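HydG protein (PDB 4RTB) is a radical SAM enzyme that acts as a CO/CN synthase in [FeFe]-hydrogenase maturation, carrying a [4Fe-4S] cluster and S-adenosylmethionine. Local coordinates at residues Ser125-Glu137 / Tyr164-Val176. Residues are numbered along the deposited sequence; the frame is centred on the assembly and turned at random.
Sequences SRVRLSLEEAVDE and YLEEIIPAIYSEV
Leu131 to Val135 packs against Ile168 to Val176 where helices 131-137 and 164-175 run roughly parallel, their axes 9.6 Å apart at closest approach and crossing at -41°. They are neighbouring outer helices of the radical SAM beta/alpha fold, joined through strand 148-153 and lying against the parallel sheet. At the N-terminal end, Tyr164 holds the loop leading into helix 131-137: its OH donates a hydrogen bond of 2.5 Å to Leu129 O, which lies at the ring edge, in its plane. With CG anti to the backbone N (chi1 -176°), the tyrosine ring stands out from its helix and reaches across to that loop, lying between two aliphatic groups, Ile168 CD1 over one face and Arg128 CD over the other, both offset toward the rim. The guanidinium of Arg128 is turned 82° from the ring plane and forms a salt bridge with Glu156. A phenylalanine in place of Tyr164 would probably leave Leu129 O without its hydroxyl partner and the loop less firmly fixed. Ser130 and Glu133 then form a capping box: Glu133 N donates to Ser130 OG at 3.3 Å, and Ser130 N to Glu133 OE2. Farther along, packing is apolar. Leu131 CD1 rests on Ile168 CG1 and on Ala171 CB, 3.9 Å away, while Ala134 CB meets Ile168 CD1 at 3.8 Å and also touches Leu104 of strand 95-105. Val135 spreads its two methyls, CG2 toward Ala171 CB and Ile172 CG1, CG1 toward Val176 CG2. The Glu175 side chain crosses Val135 at about a right angle, bringing its OE1 within 3.6 Å of Val135 CG1.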
ATOM      1  N   SER A 125      -6.333  18.383  17.394  1.00 98.46           N
ATOM      2  CA  SER A 125      -7.562  19.030  16.952  1.00102.41           C
ATOM      3  C   SER A 125      -8.494  17.995  16.334  1.00101.04           C
ATOM      4  O   SER A 125      -8.296  17.570  15.197  1.00101.73           O
ATOM      5  CB  SER A 125      -7.264  20.143  15.945  1.00105.48           C
ATOM      6  OG  SER A 125      -6.466  21.162  16.523  1.00109.21           O
ATOM      7  N   ARG A 126      -9.508  17.590  17.091  1.00 98.01           N
ATOM      8  CA  ARG A 126     -10.416  16.538  16.653  1.00 89.30           C
ATOM      9  C   ARG A 126     -11.442  17.069  15.654  1.00 92.26           C
ATOM     10  O   ARG A 126     -12.280  17.904  15.994  1.00100.22           O
ATOM     11  CB  ARG A 126     -11.114  15.911  17.861  1.00 82.08           C
ATOM     12  CG  ARG A 126     -10.892  14.411  17.986  1.00 80.58           C
ATOM     13  CD  ARG A 126      -9.439  14.045  17.722  0.29 85.04           C
ATOM     14  NE  ARG A 126      -8.690  13.767  18.944  1.00 85.36           N
ATOM     15  CZ  ARG A 126      -8.082  12.612  19.195  1.00 85.10           C
ATOM     16  NH1 ARG A 126      -8.133  11.627  18.308  1.00 81.84           N
ATOM     17  NH2 ARG A 126      -7.416  12.440  20.329  1.00 88.85           N
ATOM     18  N   VAL A 127     -11.364  16.581  14.418  1.00 87.94           N
ATOM     19  CA  VAL A 127     -12.236  17.046  13.342  1.00 87.71           C
ATOM     20  C   VAL A 127     -12.883  15.894  12.576  1.00 87.28           C
ATOM     21  O   VAL A 127     -12.207  14.952  12.167  1.00 85.97           O
ATOM     22  CB  VAL A 127     -11.465  17.922  12.325  0.70 90.74           C
ATOM     23  CG1 VAL A 127     -12.412  18.468  11.264  1.00 92.92           C
ATOM     24  CG2 VAL A 127     -10.734  19.058  13.025  1.00 93.25           C
ATOM     25  N   ARG A 128     -14.198  15.974  12.392  1.00 93.44           N
ATOM     26  CA  ARG A 128     -14.901  15.106  11.452  1.00 95.36           C
ATOM     27  C   ARG A 128     -15.510  15.993  10.368  1.00 93.44           C
ATOM     28  O   ARG A 128     -16.058  17.056  10.663  1.00100.92           O
ATOM     29  CB  ARG A 128     -15.972  14.263  12.157  1.00102.11           C
ATOM     30  CG  ARG A 128     -16.613  13.189  11.278  1.00111.25           C
ATOM     31  CD  ARG A 128     -17.266  12.070  12.096  1.00125.38           C
ATOM     32  NE  ARG A 128     -18.374  12.537  12.928  1.00139.40           N
ATOM     33  CZ  ARG A 128     -18.288  12.751  14.238  1.00151.31           C
ATOM     34  NH1 ARG A 128     -19.348  13.175  14.914  1.00158.01           N
ATOM     35  NH2 ARG A 128     -17.144  12.541  14.873  1.00158.22           N
ATOM     36  N   LEU A 129     -15.397  15.564   9.116  1.00 83.20           N
ATOM     37  CA  LEU A 129     -15.781  16.400   7.984  1.00 81.94           C
ATOM     38  C   LEU A 129     -17.240  16.242   7.585  1.00 80.48           C
ATOM     39  O   LEU A 129     -17.749  15.125   7.494  1.00 76.33           O
ATOM     40  CB  LEU A 129     -14.891  16.085   6.781  1.00 82.69           C
ATOM     41  CG  LEU A 129     -13.409  16.403   6.959  1.00 83.13           C
ATOM     42  CD1 LEU A 129     -12.581  15.635   5.945  1.00 85.67           C
ATOM     43  CD2 LEU A 129     -13.183  17.898   6.819  1.00 82.44           C
ATOM     44  N   SER A 130     -17.906  17.365   7.328  1.00 83.29           N
ATOM     45  CA  SER A 130     -19.264  17.335   6.801  1.00 91.41           C
ATOM     46  C   SER A 130     -19.251  16.801   5.376  1.00 98.13           C
ATOM     47  O   SER A 130     -18.187  16.593   4.792  1.00109.09           O
ATOM     48  CB  SER A 130     -19.898  18.727   6.837  1.00102.65           C
ATOM     49  OG  SER A 130     -19.307  19.581   5.874  1.00109.96           O
ATOM     50  N   LEU A 131     -20.434  16.583   4.815  1.00 94.14           N
ATOM     51  CA  LEU A 131     -20.544  16.093   3.449  1.00 92.85           C
ATOM     52  C   LEU A 131     -19.919  17.080   2.468  1.00 87.08           C
ATOM     53  O   LEU A 131     -19.152  16.693   1.585  1.00 92.93           O
ATOM     54  CB  LEU A 131     -22.006  15.848   3.083  1.00 99.23           C
ATOM     55  CG  LEU A 131     -22.212  15.095   1.770  1.00102.57           C
ATOM     56  CD1 LEU A 131     -22.430  13.616   2.038  1.00103.46           C
ATOM     57  CD2 LEU A 131     -23.364  15.689   0.978  1.00106.77           C
ATOM     58  N   GLU A 132     -20.244  18.357   2.642  1.00 83.68           N
ATOM     59  CA  GLU A 132     -19.716  19.411   1.784  1.00 89.98           C
ATOM     60  C   GLU A 132     -18.192  19.485   1.868  1.00 96.93           C
ATOM     61  O   GLU A 132     -17.517  19.644   0.848  1.00 92.92           O
ATOM     62  CB  GLU A 132     -20.334  20.761   2.158  1.00 94.93           C
ATOM     63  CG  GLU A 132     -21.855  20.755   2.212  1.00103.75           C
ATOM     64  N   GLU A 133     -17.655  19.360   3.079  1.00 97.51           N
ATOM     65  CA  GLU A 133     -16.209  19.408   3.289  1.00 96.04           C
ATOM     66  C   GLU A 133     -15.495  18.239   2.613  1.00 97.31           C
ATOM     67  O   GLU A 133     -14.526  18.440   1.877  1.00 96.98           O
ATOM     68  CB  GLU A 133     -15.887  19.435   4.788  1.00 93.44           C
ATOM     69  CG  GLU A 133     -15.846  20.838   5.384  1.00 98.60           C
ATOM     70  CD  GLU A 133     -16.145  20.858   6.873  1.00102.25           C
ATOM     71  OE1 GLU A 133     -16.404  21.957   7.409  0.80102.71           O
ATOM     72  OE2 GLU A 133     -16.123  19.781   7.506  0.71102.06           O
ATOM     73  N   ALA A 134     -15.975  17.024   2.862  1.00 95.09           N
ATOM     74  CA  ALA A 134     -15.394  15.830   2.258  1.00 91.65           C
ATOM     75  C   ALA A 134     -15.445  15.891   0.732  1.00 89.42           C
ATOM     76  O   ALA A 134     -14.446  15.623   0.054  1.00 90.42           O
ATOM     77  CB  ALA A 134     -16.106  14.585   2.762  1.00 89.25           C
ATOM     78  N   VAL A 135     -16.612  16.247   0.198  1.00 86.67           N
ATOM     79  CA  VAL A 135     -16.777  16.386  -1.246  1.00 85.71           C
ATOM     80  C   VAL A 135     -15.821  17.436  -1.816  1.00 90.05           C
ATOM     81  O   VAL A 135     -15.233  17.240  -2.882  1.00 90.91           O
ATOM     82  CB  VAL A 135     -18.237  16.745  -1.606  1.00 79.64           C
ATOM     83  CG1 VAL A 135     -18.312  17.491  -2.934  1.00 80.32           C
ATOM     84  CG2 VAL A 135     -19.095  15.488  -1.644  1.00 72.37           C
ATOM     85  N   ASP A 136     -15.652  18.539  -1.091  1.00 95.32           N
ATOM     86  CA  ASP A 136     -14.751  19.603  -1.525  1.00 98.19           C
ATOM     87  C   ASP A 136     -13.305  19.118  -1.537  1.00 98.92           C
ATOM     88  O   ASP A 136     -12.515  19.508  -2.398  1.00 99.74           O
ATOM     89  CB  ASP A 136     -14.891  20.827  -0.621  1.00107.18           C
ATOM     90  CG  ASP A 136     -15.079  22.111  -1.404  1.00114.53           C
ATOM     91  OD1 ASP A 136     -14.386  23.101  -1.091  1.00118.47           O
ATOM     92  OD2 ASP A 136     -15.925  22.132  -2.323  1.00114.71           O
ATOM     93  N   GLU A 137     -12.971  18.272  -0.568  1.00 97.10           N
ATOM     94  CA  GLU A 137     -11.660  17.636  -0.511  1.00 93.69           C
ATOM     95  C   GLU A 137     -11.449  16.741  -1.728  1.00 88.36           C
ATOM     96  O   GLU A 137     -10.366  16.718  -2.318  1.00 84.65           O
ATOM     97  CB  GLU A 137     -11.513  16.822   0.777  1.00 99.11           C
ATOM     98  CG  GLU A 137     -11.483  17.656   2.049  1.00105.33           C
ATOM     99  CD  GLU A 137     -10.202  18.452   2.195  1.00105.25           C
ATOM    100  OE1 GLU A 137      -9.198  17.879   2.667  1.00104.94           O
ATOM    101  OE2 GLU A 137     -10.197  19.650   1.838  1.00104.60           O
ATOM    102  N   TYR A 164     -22.241   7.336   8.020  1.00 87.41           N
ATOM    103  CA  TYR A 164     -21.399   8.430   7.544  1.00 79.54           C
ATOM    104  C   TYR A 164     -20.906   8.198   6.111  1.00 82.94           C
ATOM    105  O   TYR A 164     -21.084   9.043   5.226  1.00 84.97           O
ATOM    106  CB  TYR A 164     -20.222   8.593   8.509  1.00 79.05           C
ATOM    107  CG  TYR A 164     -19.290   9.746   8.234  1.00 90.01           C
ATOM    108  CD1 TYR A 164     -18.003   9.522   7.758  1.00 90.01           C
ATOM    109  CD2 TYR A 164     -19.680  11.056   8.477  1.00 93.60           C
ATOM    110  CE1 TYR A 164     -17.137  10.569   7.518  1.00 91.35           C
ATOM    111  CE2 TYR A 164     -18.819  12.113   8.239  1.00 96.77           C
ATOM    112  CZ  TYR A 164     -17.548  11.862   7.762  1.00 96.15           C
ATOM    113  OH  TYR A 164     -16.685  12.907   7.518  1.00 92.94           O
ATOM    114  N   LEU A 165     -20.302   7.036   5.890  1.00 78.47           N
ATOM    115  CA  LEU A 165     -19.807   6.661   4.572  1.00 82.60           C
ATOM    116  C   LEU A 165     -20.952   6.393   3.602  1.00 85.34           C
ATOM    117  O   LEU A 165     -20.829   6.645   2.403  1.00 84.42           O
ATOM    118  CB  LEU A 165     -18.904   5.429   4.669  1.00 81.56           C
ATOM    119  CG  LEU A 165     -17.541   5.630   5.333  1.00 74.89           C
ATOM    120  CD1 LEU A 165     -16.789   4.314   5.430  1.00 69.56           C
ATOM    121  CD2 LEU A 165     -16.728   6.655   4.563  1.00 75.42           C
ATOM    122  N   GLU A 166     -22.064   5.882   4.125  1.00 86.72           N
ATOM    123  CA  GLU A 166     -23.230   5.594   3.296  1.00 87.91           C
ATOM    124  C   GLU A 166     -23.786   6.868   2.683  1.00 87.77           C
ATOM    125  O   GLU A 166     -24.420   6.829   1.628  1.00 84.07           O
ATOM    126  CB  GLU A 166     -24.318   4.884   4.104  1.00 87.46           C
ATOM    127  CG  GLU A 166     -24.279   3.371   3.979  1.00 88.45           C
ATOM    128  CD  GLU A 166     -25.024   2.676   5.100  1.00 96.36           C
ATOM    129  OE1 GLU A 166     -25.484   3.371   6.031  1.00 99.18           O
ATOM    130  OE2 GLU A 166     -25.144   1.434   5.054  1.00 99.18           O
ATOM    131  N   GLU A 167     -23.551   7.997   3.343  1.00 92.18           N
ATOM    132  CA  GLU A 167     -23.943   9.273   2.760  1.00 98.81           C
ATOM    133  C   GLU A 167     -22.810   9.931   1.975  1.00 99.45           C
ATOM    134  O   GLU A 167     -23.056  10.615   0.981  1.00 99.84           O
ATOM    135  CB  GLU A 167     -24.449  10.230   3.841  1.00106.08           C
ATOM    136  CG  GLU A 167     -25.967  10.333   3.898  1.00118.29           C
ATOM    137  CD  GLU A 167     -26.442  11.695   4.365  1.00128.27           C
ATOM    138  OE1 GLU A 167     -25.598  12.505   4.805  1.00127.54           O
ATOM    139  OE2 GLU A 167     -27.662  11.958   4.286  1.00132.85           O
ATOM    140  N   ILE A 168     -21.569   9.717   2.402  1.00 97.61           N
ATOM    141  CA  ILE A 168     -20.446  10.441   1.808  1.00 92.37           C
ATOM    142  C   ILE A 168     -19.905   9.830   0.507  1.00 95.10           C
ATOM    143  O   ILE A 168     -19.676  10.551  -0.466  1.00 99.35           O
ATOM    144  CB  ILE A 168     -19.294  10.579   2.824  1.00 87.88           C
ATOM    145  CG1 ILE A 168     -19.642  11.673   3.836  1.00 87.90           C
ATOM    146  CG2 ILE A 168     -17.976  10.891   2.125  1.00 84.27           C
ATOM    147  CD1 ILE A 168     -18.460  12.229   4.582  1.00 88.93           C
ATOM    148  N   ILE A 169     -19.709   8.516   0.480  1.00 88.47           N
ATOM    149  CA  ILE A 169     -19.091   7.873  -0.681  1.00 80.64           C
ATOM    150  C   ILE A 169     -19.886   8.033  -1.992  1.00 81.03           C
ATOM    151  O   ILE A 169     -19.305   8.438  -3.006  1.00 83.38           O
ATOM    152  CB  ILE A 169     -18.827   6.372  -0.411  1.00 76.31           C
ATOM    153  CG1 ILE A 169     -17.676   6.218   0.585  1.00 70.23           C
ATOM    154  CG2 ILE A 169     -18.506   5.637  -1.702  1.00 75.90           C
ATOM    155  CD1 ILE A 169     -17.326   4.788   0.901  1.00 66.18           C
ATOM    156  N   PRO A 170     -21.203   7.730  -1.991  1.00 81.13           N
ATOM    157  CA  PRO A 170     -21.929   7.945  -3.249  1.00 82.87           C
ATOM    158  C   PRO A 170     -21.941   9.412  -3.662  1.00 86.54           C
ATOM    159  O   PRO A 170     -21.972   9.722  -4.857  1.00 89.68           O
ATOM    160  CB  PRO A 170     -23.350   7.466  -2.927  1.00 79.32           C
ATOM    161  CG  PRO A 170     -23.199   6.580  -1.751  1.00 73.08           C
ATOM    162  CD  PRO A 170     -22.088   7.174  -0.952  1.00 74.94           C
ATOM    163  N   ALA A 171     -21.917  10.301  -2.673  1.00 86.93           N
ATOM    164  CA  ALA A 171     -21.852  11.733  -2.931  1.00 87.33           C
ATOM    165  C   ALA A 171     -20.564  12.082  -3.667  1.00 86.04           C
ATOM    166  O   ALA A 171     -20.575  12.888  -4.593  1.00 90.07           O
ATOM    167  CB  ALA A 171     -21.955  12.515  -1.630  1.00 88.54           C
ATOM    168  N   ILE A 172     -19.458  11.467  -3.256  1.00 80.10           N
ATOM    169  CA  ILE A 172     -18.183  11.658  -3.937  1.00 81.21           C
ATOM    170  C   ILE A 172     -18.234  11.094  -5.356  1.00 83.27           C
ATOM    171  O   ILE A 172     -17.846  11.773  -6.310  1.00 88.65           O
ATOM    172  CB  ILE A 172     -17.015  11.004  -3.166  1.00 77.40           C
ATOM    173  CG1 ILE A 172     -16.635  11.857  -1.953  1.00 79.26           C
ATOM    174  CG2 ILE A 172     -15.806  10.827  -4.067  1.00 67.11           C
ATOM    175  CD1 ILE A 172     -15.436  11.334  -1.186  1.00 73.02           C
ATOM    176  N   TYR A 173     -18.714   9.860  -5.494  1.00 78.01           N
ATOM    177  CA  TYR A 173     -18.828   9.234  -6.810  1.00 77.63           C
ATOM    178  C   TYR A 173     -19.653  10.067  -7.787  1.00 85.66           C
ATOM    179  O   TYR A 173     -19.335  10.133  -8.974  1.00 86.51           O
ATOM    180  CB  TYR A 173     -19.447   7.840  -6.698  1.00 79.08           C
ATOM    181  CG  TYR A 173     -18.446   6.731  -6.488  1.00 82.60           C
ATOM    182  CD1 TYR A 173     -17.470   6.462  -7.439  1.00 88.97           C
ATOM    183  CD2 TYR A 173     -18.488   5.940  -5.350  1.00 85.06           C
ATOM    184  CE1 TYR A 173     -16.554   5.442  -7.253  1.00 89.95           C
ATOM    185  CE2 TYR A 173     -17.580   4.920  -5.155  1.00 88.91           C
ATOM    186  CZ  TYR A 173     -16.616   4.674  -6.110  1.00 90.41           C
ATOM    187  OH  TYR A 173     -15.709   3.659  -5.915  1.00 87.95           O
ATOM    188  N   SER A 174     -20.709  10.699  -7.292  1.00 92.08           N
ATOM    189  CA  SER A 174     -21.620  11.415  -8.176  1.00 98.28           C
ATOM    190  C   SER A 174     -21.158  12.847  -8.451  1.00 98.34           C
ATOM    191  O   SER A 174     -21.164  13.294  -9.597  1.00 97.87           O
ATOM    192  CB  SER A 174     -23.032  11.420  -7.589  1.00103.09           C
ATOM    193  OG  SER A 174     -23.995  11.703  -8.591  1.00107.23           O
ATOM    194  N   GLU A 175     -20.751  13.556  -7.402  1.00 99.17           N
ATOM    195  CA  GLU A 175     -20.356  14.960  -7.524  1.00101.54           C
ATOM    196  C   GLU A 175     -18.948  15.155  -8.085  1.00101.06           C
ATOM    197  O   GLU A 175     -18.646  16.202  -8.656  1.00102.90           O
ATOM    198  CB  GLU A 175     -20.458  15.656  -6.163  1.00103.58           C
ATOM    199  CG  GLU A 175     -21.700  16.515  -5.983  1.00109.79           C
ATOM    200  CD  GLU A 175     -21.921  16.915  -4.536  1.00111.24           C
ATOM    201  OE1 GLU A 175     -21.597  18.067  -4.173  1.00112.49           O
ATOM    202  OE2 GLU A 175     -22.421  16.072  -3.760  1.00109.28           O
ATOM    203  N   VAL A 176     -18.084  14.159  -7.909  1.00 98.30           N
ATOM    204  CA  VAL A 176     -16.691  14.280  -8.337  1.00 97.35           C
ATOM    205  C   VAL A 176     -16.319  13.181  -9.331  1.00 97.15           C
ATOM    206  O   VAL A 176     -16.949  12.125  -9.362  1.00102.94           O
ATOM    207  CB  VAL A 176     -15.724  14.219  -7.132  1.00 96.51           C
ATOM    208  CG1 VAL A 176     -14.383  14.851  -7.484  1.00 93.41           C
ATOM    209  CG2 VAL A 176     -16.332  14.916  -5.928  1.00 97.03           C
TER